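Local atomic coordinates of putative hydrolase (Shewanella frigidimarina, PDB entry 3LHO), a protein that probably acts as an iron(II)-dependent dioxygenase of the 2-oxoadipate dioxygenase/decarboxylase family, within the glyoxalase clan, here holding nickel at its metal site. Residues I42-F47 and Y161-F166; K78-H83 and I96-V101; E209-M214 and Y234-R239. One frame throughout, in Å; residues are numbered along the deposited sequence.

All three contacts pair strands of one mixed sheet, and they follow each other across it. Contact 2, the hairpin 78-83 with 96-101, adjoins contact 1 because strands 93-99 and 39-47 are neighbours: Leu99 N lies 2.9 Å from Thr46 O, a probable hydrogen bond, and the centres of the two contacts are about 11 Å apart. Contact 1 meets contact 3 on its other strand, where Glu235 N is 3.2 Å from Phe166 O, also a probable hydrogen bond. These two contacts share the nickel ion, to which contact 1 gives His165 and contact 3 Glu235, with His41 as the third protein ligand. Contacts 2 and 3 do not touch, their nearest atoms about 7 Å apart.

Contact 1 of 3, residues I42-F47 and Y161-F166; sequences IALRTF and YRANHF. With NI (nickel (II) ion), chain B; PEG (di(hydroxyethyl)ether), chain K.
Two backbone hydrogen bonds join Ala43 to the other segment: its N donates to His165 O (3.1 Å) and its O receives Asn164 N. Ala43 and His165 are an antiparallel hydrogen-bonded pair, with Ile42 and Phe166 the adjoining non-hydrogen-bonded one; because Asn164 N, not His165 N, serves Ala43 O, the buried His165 N has no partner. Beyond Asn164 the backbones part, and a water between them accepts from Arg45 N and probably donates to Arg162 O. Farther along, Tyr161 OH donates to Thr46 OG1 at 2.7 Å; OG1 lies near the plane of the ring and is also bonded to Val52 O.

Two CH-pi contacts accompany the pairing. Ile42 CG2 sits over one face of the Phe166 ring, 3.4 Å from its centroid, while Ala43 CB covers a face of the His165 imidazole, 3.3 Å from CE1.

Among the polar side chains, Asn164 lies flat against Arg45, the amide and guanidinium planes 14° apart and ND2 above the centre of the guanidinium. Both are donors here, so this is stacking; Arg45 NE instead bonds the diethylene glycol O4 at 3.1 Å. A chi1 of 177°, with CG opposite the backbone N, carries Asn164 OD1 to a lone-pair bond from His165 ND1 (2.8 Å), almost in the imidazole plane. That second-shell bond would hold the ring's rotation, with His165 NE2 on nickel at 2.1 Å. His41 and Glu235 complete the protein ligands of a two-histidine, one-carboxylate metal site on a beta sheet, as in vicinal-oxygen-chelate enzymes.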
loop_
_atom_site.group_PDB
_atom_site.type_symbol
_atom_site.label_atom_id
_atom_site.label_comp_id
_atom_site.label_asym_id
_atom_site.label_seq_id
_atom_site.Cartn_x
_atom_site.Cartn_y
_atom_site.Cartn_z
ATOM N N ILE A 42 -0.044 -4.717 -4.385
ATOM C CA ILE A 42 -0.566 -3.987 -3.234
ATOM C C ILE A 42 0.600 -3.653 -2.283
ATOM O O ILE A 42 1.719 -4.233 -2.364
ATOM C CB ILE A 42 -1.752 -4.744 -2.497
ATOM C CG1 ILE A 42 -1.270 -6.073 -1.905
ATOM C CG2 ILE A 42 -2.927 -4.990 -3.455
ATOM C CD1 ILE A 42 -1.484 -6.260 -0.490
ATOM N N ALA A 43 0.377 -2.642 -1.447
ATOM C CA ALA A 43 1.386 -2.205 -0.472
ATOM C C ALA A 43 0.746 -2.154 0.898
ATOM O O ALA A 43 -0.344 -1.548 1.043
ATOM C CB ALA A 43 1.933 -0.813 -0.837
ATOM N N LEU A 44 1.405 -2.757 1.885
ATOM C CA LEU A 44 0.984 -2.720 3.285
ATOM C C LEU A 44 2.102 -2.168 4.152
ATOM O O LEU A 44 3.272 -2.231 3.755
ATOM C CB LEU A 44 0.593 -4.132 3.753
ATOM C CG LEU A 44 -0.437 -4.907 2.961
ATOM C CD1 LEU A 44 -0.506 -6.367 3.519
ATOM C CD2 LEU A 44 -1.847 -4.265 3.036
ATOM N N ARG A 45 1.750 -1.637 5.324
ATOM C CA ARG A 45 2.711 -0.949 6.198
ATOM C C ARG A 45 2.563 -1.447 7.619
ATOM O O ARG A 45 1.485 -1.802 8.021
ATOM C CB ARG A 45 2.368 0.521 6.234
ATOM C CG ARG A 45 2.548 1.212 4.887
ATOM C CD ARG A 45 2.224 2.658 5.016
ATOM N NE ARG A 45 2.724 3.397 3.868
ATOM C CZ ARG A 45 2.723 4.719 3.732
ATOM N NH1 ARG A 45 2.226 5.498 4.674
ATOM N NH2 ARG A 45 3.238 5.266 2.630
ATOM N N THR A 46 3.625 -1.400 8.407
ATOM C CA THR A 46 3.511 -1.728 9.840
ATOM C C THR A 46 4.750 -1.193 10.542
ATOM O O THR A 46 5.519 -0.417 9.923
ATOM C CB THR A 46 3.332 -3.235 10.084
ATOM O OG1 THR A 46 2.947 -3.463 11.460
ATOM C CG2 THR A 46 4.594 -4.008 9.751
ATOM N N PHE A 47 4.898 -1.520 11.826
ATOM C CA PHE A 47 6.117 -1.191 12.600
ATOM C C PHE A 47 6.902 -2.436 12.940
ATOM O O PHE A 47 6.337 -3.519 13.004
ATOM C CB PHE A 47 5.724 -0.510 13.912
ATOM C CG PHE A 47 4.882 0.719 13.736
ATOM C CD1 PHE A 47 5.430 1.890 13.324
ATOM C CD2 PHE A 47 3.528 0.690 14.008
ATOM C CE1 PHE A 47 4.662 3.031 13.175
ATOM C CE2 PHE A 47 2.763 1.815 13.857
ATOM C CZ PHE A 47 3.333 2.987 13.427
ATOM N N TYR A 161 -4.503 -0.861 9.965
ATOM C CA TYR A 161 -4.165 -1.976 9.095
ATOM C C TYR A 161 -5.168 -2.077 7.972
ATOM O O TYR A 161 -6.253 -2.631 8.137
ATOM C CB TYR A 161 -4.014 -3.289 9.901
ATOM C CG TYR A 161 -2.756 -3.206 10.716
ATOM C CD1 TYR A 161 -1.533 -3.255 10.102
ATOM C CD2 TYR A 161 -2.789 -2.910 12.081
ATOM C CE1 TYR A 161 -0.391 -3.125 10.802
ATOM C CE2 TYR A 161 -1.594 -2.716 12.796
ATOM C CZ TYR A 161 -0.431 -2.852 12.158
ATOM O OH TYR A 161 0.738 -2.641 12.859
ATOM N N ARG A 162 -4.813 -1.490 6.846
ATOM C CA ARG A 162 -5.656 -1.406 5.646
ATOM C C ARG A 162 -4.696 -1.235 4.468
ATOM O O ARG A 162 -3.532 -0.851 4.663
ATOM C CB ARG A 162 -6.646 -0.217 5.686
ATOM C CG ARG A 162 -7.410 -0.045 6.948
ATOM C CD ARG A 162 -8.274 1.191 6.960
ATOM N NE ARG A 162 -9.449 1.065 6.099
ATOM C CZ ARG A 162 -10.479 1.913 6.074
ATOM N NH1 ARG A 162 -10.536 2.961 6.883
ATOM N NH2 ARG A 162 -11.468 1.716 5.204
ATOM N N ALA A 163 -5.110 -1.558 3.248
ATOM C CA ALA A 163 -4.144 -1.393 2.092
ATOM C C ALA A 163 -3.757 0.057 1.977
ATOM O O ALA A 163 -4.607 0.937 2.070
ATOM C CB ALA A 163 -4.760 -1.890 0.754
ATOM N N ASN A 164 -2.459 0.332 1.803
ATOM C CA ASN A 164 -2.025 1.682 1.520
ATOM C C ASN A 164 -2.311 2.050 0.073
ATOM O O ASN A 164 -2.729 3.169 -0.203
ATOM C CB ASN A 164 -0.535 1.867 1.805
ATOM C CG ASN A 164 -0.018 3.289 1.436
ATOM O OD1 ASN A 164 0.537 3.487 0.366
ATOM N ND2 ASN A 164 -0.223 4.270 2.322
ATOM N N HIS A 165 -2.088 1.105 -0.842
ATOM C CA HIS A 165 -2.546 1.277 -2.246
ATOM C C HIS A 165 -2.611 -0.031 -3.003
ATOM O O HIS A 165 -1.958 -1.014 -2.627
ATOM C CB HIS A 165 -1.692 2.313 -3.019
ATOM C CG HIS A 165 -0.238 1.978 -3.131
ATOM N ND1 HIS A 165 0.701 2.378 -2.204
ATOM C CD2 HIS A 165 0.458 1.378 -4.130
ATOM C CE1 HIS A 165 1.898 1.985 -2.587
ATOM N NE2 HIS A 165 1.782 1.357 -3.754
ATOM N N PHE A 166 -3.463 -0.040 -4.031
ATOM C CA PHE A 166 -3.383 -0.985 -5.143
ATOM C C PHE A 166 -2.730 -0.302 -6.328
ATOM O O PHE A 166 -2.906 0.908 -6.511
ATOM C CB PHE A 166 -4.760 -1.398 -5.560
ATOM C CG PHE A 166 -5.343 -2.418 -4.676
ATOM C CD1 PHE A 166 -5.697 -2.094 -3.375
ATOM C CD2 PHE A 166 -5.567 -3.715 -5.148
ATOM C CE1 PHE A 166 -6.269 -3.059 -2.542
ATOM C CE2 PHE A 166 -6.182 -4.665 -4.316
ATOM C CZ PHE A 166 -6.463 -4.345 -3.014
HETATM NI NI NI B . 3.454 1.014 -5.019
HETATM C C1 PEG K . 8.970 3.373 0.415
HETATM O O1 PEG K . 9.554 3.045 -0.840
HETATM C C2 PEG K . 7.468 3.260 0.237
HETATM O O2 PEG K . 6.787 3.744 1.396
HETATM C C3 PEG K . 5.744 2.861 1.811
HETATM C C4 PEG K . 4.745 2.589 0.677
HETATM O O4 PEG K . 3.557 2.055 1.249
HETATM O O HOH W 1 -1.105 -1.704 5.756
HETATM O O HOH W 2 4.538 3.097 -4.450
HETATM O O HOH W 3 5.309 1.053 -5.859
HETATM O O HOH W 4 4.988 0.339 -3.452
#

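Contact 2 of 3, residues K78-H83 and I96-V101; sequences KLIAKH and ISELLV
Ile80 and Glu98 stand side by side on a beta hairpin, strands 79-85 and 93-99, within the large mixed sheet. They form an antiparallel hydrogen-bonded pair, each N donating to the other's O, and Lys82 with Ile96 repeats the pattern. Past the strand end, Leu100 N still reaches Lys78 O at 2.8 Å.

Glu98 can be followed outward. Its CB packs on Thr46 CG2 of the neighbouring strand. With chi1 at 66°, CG stands between the backbone N and carbonyl carbon, which brings it alongside Ile80, 3.7 Å from CG1. The chain then runs extended, and CD lies 4.1 Å from both CG1 and CD1 of Ile80. At the tip the two oxygens divide: OE1 takes a hydrogen bond from Leu54 N, at the start of helix 54-62, whereas OE2 lies against Ile80 CD1. Ile80 has two conformers, and its side-chain contacts with Glu98 are those of one of them, the other being left undecided.

On the opposite face Ala81 CB meets Ser97 CB at 3.6 Å, and Ser97 OG is bonded to Tyr152 of helix 151-159. Beside them Leu79 and Leu99 touch through their branch ends, Leu79 CD2 lying 3.7 Å from Leu99 CD1.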
loop_
_atom_site.group_PDB
_atom_site.type_symbol
_atom_site.label_atom_id
_atom_site.label_comp_id
_atom_site.label_asym_id
_atom_site.label_seq_id
_atom_site.Cartn_x
_atom_site.Cartn_y
_atom_site.Cartn_z
ATOM N N LYS A 78 13.592 5.251 6.896
ATOM C CA LYS A 78 13.797 4.349 8.051
ATOM C C LYS A 78 12.941 3.089 7.941
ATOM O O LYS A 78 12.201 2.719 8.855
ATOM C CB LYS A 78 13.557 5.081 9.387
ATOM C CG LYS A 78 14.349 6.397 9.553
ATOM C CD LYS A 78 15.819 6.228 9.279
ATOM C CE LYS A 78 16.557 7.587 9.378
ATOM N NZ LYS A 78 17.577 7.799 8.295
ATOM N N LEU A 79 13.011 2.460 6.778
ATOM C CA LEU A 79 12.125 1.337 6.456
ATOM C C LEU A 79 12.921 0.129 5.994
ATOM O O LEU A 79 13.960 0.284 5.331
ATOM C CB LEU A 79 11.218 1.696 5.281
ATOM C CG LEU A 79 10.168 2.807 5.379
ATOM C CD1 LEU A 79 9.347 2.911 4.073
ATOM C CD2 LEU A 79 9.248 2.546 6.580
ATOM N N ILE A 80 12.422 -1.053 6.345
ATOM C CA ILE A 80 12.816 -2.234 5.588
ATOM C C ILE A 80 11.573 -2.824 4.949
ATOM O O ILE A 80 10.424 -2.614 5.382
ATOM C CB ILE A 80 13.605 -3.291 6.398
ATOM C CG1 ILE A 80 12.768 -3.835 7.560
ATOM C CG2 ILE A 80 14.954 -2.696 6.865
ATOM C CD1 ILE A 80 13.225 -5.232 8.041
ATOM N N ALA A 81 11.782 -3.534 3.853
ATOM C CA ALA A 81 10.604 -4.112 3.204
ATOM C C ALA A 81 10.987 -5.386 2.483
ATOM O O ALA A 81 12.193 -5.695 2.250
ATOM C CB ALA A 81 9.974 -3.101 2.218
ATOM N N LYS A 82 9.954 -6.109 2.096
ATOM C CA LYS A 82 10.109 -7.313 1.263
ATOM C C LYS A 82 8.922 -7.326 0.294
ATOM O O LYS A 82 7.848 -6.714 0.594
ATOM C CB LYS A 82 10.045 -8.596 2.109
ATOM C CG LYS A 82 11.053 -8.757 3.284
ATOM C CD LYS A 82 10.726 -9.997 4.191
ATOM C CE LYS A 82 11.043 -11.319 3.559
ATOM N NZ LYS A 82 12.507 -11.533 3.223
ATOM N N HIS A 83 9.113 -8.010 -0.839
ATOM C CA HIS A 83 8.003 -8.323 -1.707
ATOM C C HIS A 83 7.883 -9.823 -1.886
ATOM O O HIS A 83 8.864 -10.563 -1.740
ATOM C CB HIS A 83 8.050 -7.513 -3.036
ATOM C CG HIS A 83 8.617 -8.252 -4.202
ATOM N ND1 HIS A 83 9.942 -8.144 -4.591
ATOM C CD2 HIS A 83 8.022 -9.076 -5.097
ATOM C CE1 HIS A 83 10.133 -8.908 -5.662
ATOM N NE2 HIS A 83 8.977 -9.480 -5.993
ATOM N N ILE A 96 5.438 -5.357 1.416
ATOM C CA ILE A 96 5.193 -5.125 2.855
ATOM C C ILE A 96 6.405 -4.438 3.443
ATOM O O ILE A 96 7.549 -4.906 3.334
ATOM C CB ILE A 96 4.807 -6.391 3.659
ATOM C CG1 ILE A 96 3.726 -7.230 2.981
ATOM C CG2 ILE A 96 4.401 -5.983 5.117
ATOM C CD1 ILE A 96 3.404 -8.577 3.761
ATOM N N SER A 97 6.181 -3.250 4.015
ATOM C CA SER A 97 7.284 -2.536 4.659
ATOM C C SER A 97 7.008 -2.383 6.163
ATOM O O SER A 97 5.876 -2.607 6.628
ATOM C CB SER A 97 7.504 -1.185 3.992
ATOM O OG SER A 97 6.413 -0.292 4.194
ATOM N N GLU A 98 8.055 -2.111 6.930
ATOM C CA GLU A 98 7.903 -1.821 8.354
ATOM C C GLU A 98 8.840 -0.691 8.739
ATOM O O GLU A 98 9.975 -0.693 8.343
ATOM C CB GLU A 98 8.174 -3.031 9.262
ATOM C CG GLU A 98 9.556 -3.544 9.277
ATOM C CD GLU A 98 9.731 -4.772 10.168
ATOM O OE1 GLU A 98 8.754 -5.380 10.710
ATOM O OE2 GLU A 98 10.866 -5.169 10.278
ATOM N N LEU A 99 8.326 0.229 9.538
ATOM C CA LEU A 99 9.125 1.332 10.035
ATOM C C LEU A 99 10.037 0.852 11.158
ATOM O O LEU A 99 9.636 0.105 12.038
ATOM C CB LEU A 99 8.189 2.448 10.552
ATOM C CG LEU A 99 8.815 3.817 10.913
ATOM C CD1 LEU A 99 9.206 4.597 9.675
ATOM C CD2 LEU A 99 7.802 4.619 11.740
ATOM N N LEU A 100 11.283 1.315 11.148
ATOM C CA LEU A 100 12.209 0.952 12.205
ATOM C C LEU A 100 12.049 1.953 13.354
ATOM O O LEU A 100 12.589 3.054 13.327
ATOM C CB LEU A 100 13.626 0.951 11.631
ATOM C CG LEU A 100 13.830 0.043 10.405
ATOM C CD1 LEU A 100 15.238 0.239 9.882
ATOM C CD2 LEU A 100 13.633 -1.434 10.799
ATOM N N VAL A 101 11.279 1.558 14.364
ATOM C CA VAL A 101 10.852 2.473 15.426
ATOM C C VAL A 101 12.008 3.064 16.229
ATOM O O VAL A 101 11.910 4.195 16.708
ATOM C CB VAL A 101 9.848 1.791 16.341
ATOM C CG1 VAL A 101 9.515 2.674 17.562
ATOM C CG2 VAL A 101 8.583 1.471 15.496
#

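Contact 3 of 3, residues E209-M214 and Y234-R239; sequences EQSSTM and YEFARR. With NI (nickel (II) ion), chain B.
Strand 208-212, at one border of the mixed sheet, pairs antiparallel with the metal-bearing strand 235-239, and on their shared face the side chains of Gln210 and Glu235 meet diagonally. Glu209 and Arg238, then Ser211 and Phe236, exchange backbone hydrogen bonds. Thr213 N donates to Tyr234 O, while Thr213 OG1 receives Tyr234 N at 2.9 Å in a nearly straight bond (177°).

Glu235 leaves the strand with chi1 at -167° and runs extended, placing OE1 2.2 Å from nickel; Thr167 OG1 also bonds this oxygen, and OE2 accepts from a metal-bound water at 2.6 Å. With His41 and His165 it forms the metal site of this glyoxalase-clan fold. Gln210 crosses the carboxylate with its amide turned 55° from it; NE2 comes close to OE1 at an angle poor for a bond and donates instead to another metal-bound water at 2.7 Å. Were Gln210 replaced by an alanine, that water would probably lose its amide donor and a gap open beside the carboxylate.

On the other face Ser211 OG, bonded to Asn183, lies 3.5 Å from Phe236 CD2. Glu209 OE1 is bonded to Tyr240 OH, and a water 2.6 Å from Glu209 OE1 accepts from Arg238 NH1.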
loop_
_atom_site.group_PDB
_atom_site.type_symbol
_atom_site.label_atom_id
_atom_site.label_comp_id
_atom_site.label_asym_id
_atom_site.label_seq_id
_atom_site.Cartn_x
_atom_site.Cartn_y
_atom_site.Cartn_z
ATOM N N GLU A 209 8.045 2.352 -14.619
ATOM C CA GLU A 209 7.385 3.656 -14.655
ATOM C C GLU A 209 6.162 3.594 -13.788
ATOM O O GLU A 209 5.419 2.630 -13.878
ATOM C CB GLU A 209 6.958 4.030 -16.068
ATOM C CG GLU A 209 8.091 4.335 -17.023
ATOM C CD GLU A 209 7.620 4.396 -18.481
ATOM O OE1 GLU A 209 6.891 3.497 -18.941
ATOM O OE2 GLU A 209 7.974 5.362 -19.173
ATOM N N GLN A 210 5.932 4.620 -12.968
ATOM C CA GLN A 210 4.764 4.655 -12.096
ATOM C C GLN A 210 4.125 6.027 -12.115
ATOM O O GLN A 210 4.793 7.033 -12.361
ATOM C CB GLN A 210 5.123 4.256 -10.653
ATOM C CG GLN A 210 5.582 2.810 -10.487
ATOM C CD GLN A 210 5.895 2.432 -9.037
ATOM O OE1 GLN A 210 6.879 2.882 -8.474
ATOM N NE2 GLN A 210 5.059 1.599 -8.445
ATOM N N SER A 211 2.817 6.045 -11.893
ATOM C CA SER A 211 2.063 7.277 -11.753
ATOM C C SER A 211 0.966 6.991 -10.745
ATOM O O SER A 211 0.754 5.826 -10.390
ATOM C CB SER A 211 1.466 7.676 -13.110
ATOM O OG SER A 211 0.480 6.741 -13.491
ATOM N N SER A 212 0.329 8.039 -10.228
ATOM C CA SER A 212 -0.744 7.887 -9.252
ATOM C C SER A 212 -1.721 9.036 -9.271
ATOM O O SER A 212 -1.394 10.153 -9.644
ATOM C CB SER A 212 -0.203 7.727 -7.807
ATOM O OG SER A 212 0.709 8.762 -7.445
ATOM N N THR A 213 -2.934 8.743 -8.821
ATOM C CA THR A 213 -3.895 9.762 -8.506
ATOM C C THR A 213 -3.413 10.538 -7.299
ATOM O O THR A 213 -2.547 10.103 -6.552
ATOM C CB THR A 213 -5.256 9.140 -8.156
ATOM O OG1 THR A 213 -5.103 8.259 -7.039
ATOM C CG2 THR A 213 -5.802 8.377 -9.325
HETATM N N MSE A 214 -3.968 11.724 -7.113
HETATM C CA MSE A 214 -3.845 12.384 -5.829
HETATM C C MSE A 214 -4.712 11.656 -4.832
HETATM O O MSE A 214 -5.765 11.148 -5.198
HETATM C CB MSE A 214 -4.289 13.810 -5.973
HETATM C CG MSE A 214 -3.151 14.700 -6.473
HETATM SE SE MSE A 214 -3.589 16.318 -5.627
HETATM C CE MSE A 214 -4.812 16.771 -6.846
ATOM N N TYR A 234 -4.401 5.721 -5.821
ATOM C CA TYR A 234 -4.403 4.558 -6.712
ATOM C C TYR A 234 -3.221 4.775 -7.665
ATOM O O TYR A 234 -3.047 5.864 -8.200
ATOM C CB TYR A 234 -5.706 4.584 -7.485
ATOM C CG TYR A 234 -6.217 3.334 -8.179
ATOM C CD1 TYR A 234 -6.016 2.041 -7.660
ATOM C CD2 TYR A 234 -6.992 3.457 -9.339
ATOM C CE1 TYR A 234 -6.541 0.910 -8.319
ATOM C CE2 TYR A 234 -7.530 2.342 -9.971
ATOM C CZ TYR A 234 -7.322 1.076 -9.443
ATOM O OH TYR A 234 -7.860 -0.012 -10.091
ATOM N N GLU A 235 -2.439 3.729 -7.869
ATOM C CA GLU A 235 -1.176 3.773 -8.586
ATOM C C GLU A 235 -1.232 2.921 -9.872
ATOM O O GLU A 235 -2.107 2.068 -10.012
ATOM C CB GLU A 235 -0.097 3.253 -7.661
ATOM C CG GLU A 235 1.356 3.503 -8.091
ATOM C CD GLU A 235 2.343 3.128 -6.970
ATOM O OE1 GLU A 235 2.586 1.909 -6.785
ATOM O OE2 GLU A 235 2.870 4.036 -6.268
ATOM N N PHE A 236 -0.301 3.198 -10.794
ATOM C CA PHE A 236 -0.214 2.558 -12.125
ATOM C C PHE A 236 1.241 2.267 -12.371
ATOM O O PHE A 236 2.082 3.104 -12.127
ATOM C CB PHE A 236 -0.821 3.487 -13.195
ATOM C CG PHE A 236 -2.175 4.014 -12.794
ATOM C CD1 PHE A 236 -3.318 3.306 -13.091
ATOM C CD2 PHE A 236 -2.297 5.169 -12.032
ATOM C CE1 PHE A 236 -4.559 3.751 -12.641
ATOM C CE2 PHE A 236 -3.550 5.617 -11.594
ATOM C CZ PHE A 236 -4.661 4.901 -11.887
ATOM N N ALA A 237 1.564 1.058 -12.819
ATOM C CA ALA A 237 2.964 0.699 -13.048
ATOM C C ALA A 237 3.128 -0.055 -14.366
ATOM O O ALA A 237 2.364 -0.979 -14.668
ATOM C CB ALA A 237 3.501 -0.179 -11.872
ATOM N N ARG A 238 4.132 0.352 -15.142
ATOM C CA ARG A 238 4.604 -0.415 -16.258
ATOM C C ARG A 238 5.992 -0.958 -15.938
ATOM O O ARG A 238 6.884 -0.192 -15.641
ATOM C CB ARG A 238 4.668 0.436 -17.523
ATOM C CG ARG A 238 5.130 -0.355 -18.752
ATOM C CD ARG A 238 4.908 0.379 -20.062
ATOM N NE ARG A 238 5.590 -0.311 -21.169
ATOM C CZ ARG A 238 5.757 0.182 -22.396
ATOM N NH1 ARG A 238 5.308 1.381 -22.730
ATOM N NH2 ARG A 238 6.377 -0.542 -23.308
ATOM N N ARG A 239 6.165 -2.276 -16.046
ATOM C CA ARG A 239 7.480 -2.885 -15.916
ATOM C C ARG A 239 8.072 -3.320 -17.244
ATOM O O ARG A 239 7.344 -3.698 -18.169
ATOM C CB ARG A 239 7.407 -4.095 -14.995
ATOM C CG ARG A 239 7.005 -3.759 -13.584
ATOM C CD ARG A 239 6.787 -5.054 -12.775
ATOM N NE ARG A 239 6.390 -4.656 -11.442
ATOM C CZ ARG A 239 7.209 -4.123 -10.539
ATOM N NH1 ARG A 239 8.522 -3.980 -10.768
ATOM N NH2 ARG A 239 6.705 -3.720 -9.403
HETATM NI NI NI B . 3.454 1.014 -5.019
HETATM O O HOH W 5 5.078 3.872 -20.796
HETATM O O HOH W 3 5.309 1.053 -5.859
HETATM O O HOH W 2 4.538 3.097 -4.450
HETATM O O HOH W 4 4.988 0.339 -3.452
#